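Local structure of ubiquitin-conjugating enzyme E2 U (Homo sapiens, 1YRV) at residues Leu74-Thr79 against Leu129-Met134. The protein catalyses the covalent attachment of ubiquitin to other proteins, accepting ubiquitin from an E1 activating enzyme as a thioester on its own cysteine. Numbering follows the deposited sequence.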
loop_
_atom_site.group_PDB
_atom_site.type_symbol
_atom_site.label_atom_id
_atom_site.label_comp_id
_atom_site.label_asym_id
_atom_site.label_seq_id
_atom_site.Cartn_x
_atom_site.Cartn_y
_atom_site.Cartn_z
ATOM N N LEU A 74 -5.861 -1.036 3.210
ATOM C CA LEU A 74 -4.791 -2.004 3.354
ATOM C C LEU A 74 -4.308 -2.163 4.787
ATOM O O LEU A 74 -4.705 -1.423 5.685
ATOM C CB LEU A 74 -3.606 -1.508 2.524
ATOM C CG LEU A 74 -3.900 -0.995 1.126
ATOM C CD1 LEU A 74 -2.975 0.159 0.766
ATOM C CD2 LEU A 74 -3.769 -2.132 0.157
ATOM N N THR A 75 -3.461 -3.166 4.987
ATOM C CA THR A 75 -2.793 -3.342 6.261
ATOM C C THR A 75 -1.324 -3.415 5.848
ATOM O O THR A 75 -0.975 -3.975 4.788
ATOM C CB THR A 75 -3.153 -4.648 7.037
ATOM O OG1 THR A 75 -2.757 -5.782 6.270
ATOM C CG2 THR A 75 -4.608 -4.714 7.360
ATOM N N ILE A 76 -0.457 -2.843 6.679
ATOM C CA ILE A 76 0.981 -2.865 6.396
ATOM C C ILE A 76 1.694 -3.480 7.604
ATOM O O ILE A 76 1.612 -2.957 8.720
ATOM C CB ILE A 76 1.520 -1.431 6.136
ATOM C CG1 ILE A 76 0.762 -0.818 4.944
ATOM C CG2 ILE A 76 3.028 -1.459 5.894
ATOM C CD1 ILE A 76 1.291 0.507 4.513
ATOM N N HIS A 77 2.354 -4.604 7.378
ATOM C CA HIS A 77 3.076 -5.277 8.424
ATOM C C HIS A 77 4.573 -5.111 8.255
ATOM O O HIS A 77 5.168 -5.615 7.311
ATOM C CB HIS A 77 2.738 -6.756 8.424
ATOM C CG HIS A 77 3.760 -7.597 9.119
ATOM N ND1 HIS A 77 3.957 -7.555 10.483
ATOM C CD2 HIS A 77 4.677 -8.468 8.632
ATOM C CE1 HIS A 77 4.950 -8.364 10.807
ATOM N NE2 HIS A 77 5.404 -8.929 9.703
ATOM N N PHE A 78 5.156 -4.337 9.157
ATOM C CA PHE A 78 6.599 -4.145 9.201
ATOM C C PHE A 78 7.197 -5.254 10.077
ATOM O O PHE A 78 6.485 -5.906 10.858
ATOM C CB PHE A 78 6.945 -2.819 9.845
ATOM C CG PHE A 78 6.582 -1.650 9.012
ATOM C CD1 PHE A 78 5.357 -1.024 9.174
ATOM C CD2 PHE A 78 7.478 -1.159 8.054
ATOM C CE1 PHE A 78 5.025 0.079 8.395
ATOM C CE2 PHE A 78 7.160 -0.053 7.257
ATOM C CZ PHE A 78 5.938 0.581 7.421
ATOM N N THR A 79 8.499 -5.453 9.942
ATOM C CA THR A 79 9.234 -6.427 10.727
ATOM C C THR A 79 10.386 -5.701 11.470
ATOM O O THR A 79 10.770 -4.574 11.118
ATOM C CB THR A 79 9.890 -7.462 9.830
ATOM O OG1 THR A 79 10.931 -6.821 9.073
ATOM C CG2 THR A 79 8.877 -8.096 8.892
ATOM N N LEU A 129 2.685 7.370 -0.320
ATOM C CA LEU A 129 2.520 8.134 -1.550
ATOM C C LEU A 129 2.820 7.232 -2.728
ATOM O O LEU A 129 2.073 7.230 -3.705
ATOM C CB LEU A 129 3.450 9.360 -1.595
ATOM C CG LEU A 129 3.374 10.359 -0.413
ATOM C CD1 LEU A 129 4.462 11.393 -0.549
ATOM C CD2 LEU A 129 1.982 11.039 -0.344
ATOM N N ALA A 130 3.893 6.446 -2.664
ATOM C CA ALA A 130 4.185 5.583 -3.809
ATOM C C ALA A 130 3.017 4.639 -4.084
ATOM O O ALA A 130 2.603 4.476 -5.246
ATOM C CB ALA A 130 5.490 4.771 -3.598
ATOM N N LEU A 131 2.486 4.019 -3.031
ATOM C CA LEU A 131 1.337 3.099 -3.164
ATOM C C LEU A 131 0.178 3.776 -3.885
ATOM O O LEU A 131 -0.406 3.224 -4.812
ATOM C CB LEU A 131 0.859 2.644 -1.777
ATOM C CG LEU A 131 1.122 1.201 -1.294
ATOM C CD1 LEU A 131 2.406 0.686 -1.819
ATOM C CD2 LEU A 131 1.103 1.189 0.224
ATOM N N GLN A 132 -0.162 4.970 -3.435
ATOM C CA GLN A 132 -1.238 5.719 -4.052
ATOM C C GLN A 132 -1.061 5.833 -5.555
ATOM O O GLN A 132 -1.947 5.472 -6.298
ATOM C CB GLN A 132 -1.320 7.109 -3.437
ATOM C CG GLN A 132 -2.427 7.929 -4.010
ATOM C CD GLN A 132 -2.595 9.265 -3.293
ATOM O OE1 GLN A 132 -1.799 10.188 -3.469
ATOM N NE2 GLN A 132 -3.618 9.357 -2.453
ATOM N N VAL A 133 0.094 6.305 -6.003
ATOM C CA VAL A 133 0.308 6.453 -7.428
ATOM C C VAL A 133 0.318 5.153 -8.201
ATOM O O VAL A 133 -0.332 5.040 -9.244
ATOM C CB VAL A 133 1.609 7.165 -7.721
ATOM C CG1 VAL A 133 1.791 7.300 -9.228
ATOM C CG2 VAL A 133 1.599 8.537 -7.041
ATOM N N MET A 134 1.056 4.176 -7.693
ATOM C CA MET A 134 1.172 2.893 -8.343
ATOM C C MET A 134 -0.154 2.164 -8.399
ATOM O O MET A 134 -0.549 1.698 -9.448
ATOM C CB MET A 134 2.222 2.030 -7.622
ATOM C CG MET A 134 3.618 2.679 -7.471
ATOM S SD MET A 134 5.052 1.509 -7.123
ATOM C CE MET A 134 6.502 2.770 -7.082
#
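In the ubiquitin-conjugating (UBC) fold of E2 enzymes, a central helix packs across one face of a four-stranded antiparallel sheet, and here a single leucine of that helix, Leu131, reaches down to Leu74 and Ile76 on strand 71-77. Leu74 and Ile76, two residues apart, both direct their side chains at the helix, while the intervening Thr75 faces the other way. The backbones stay well apart, with the CA atoms of Leu74 and Leu131 10.3 Å from each other, so the gap is bridged by side chains alone. All three residues are buried, the contact is wholly apolar, and it lies close to the centre of the chain. Ile59 of the neighbouring strand 54-60 touches both Leu74 and Leu131, and Phe111 from the short helix 110-113 also packs on Leu131. The side chain of Leu131 is about 10 Å from that of Cys108, the predicted thioester cysteine. Ile76 is extended at its end, CD1 anti to CA (chi2 -174°), which carries that methyl out toward the helix. One methyl of Leu131 serves both partners: CD2 meets Leu74 CD1 at 4.2 Å and Ile76 CD1 at 4.3 Å.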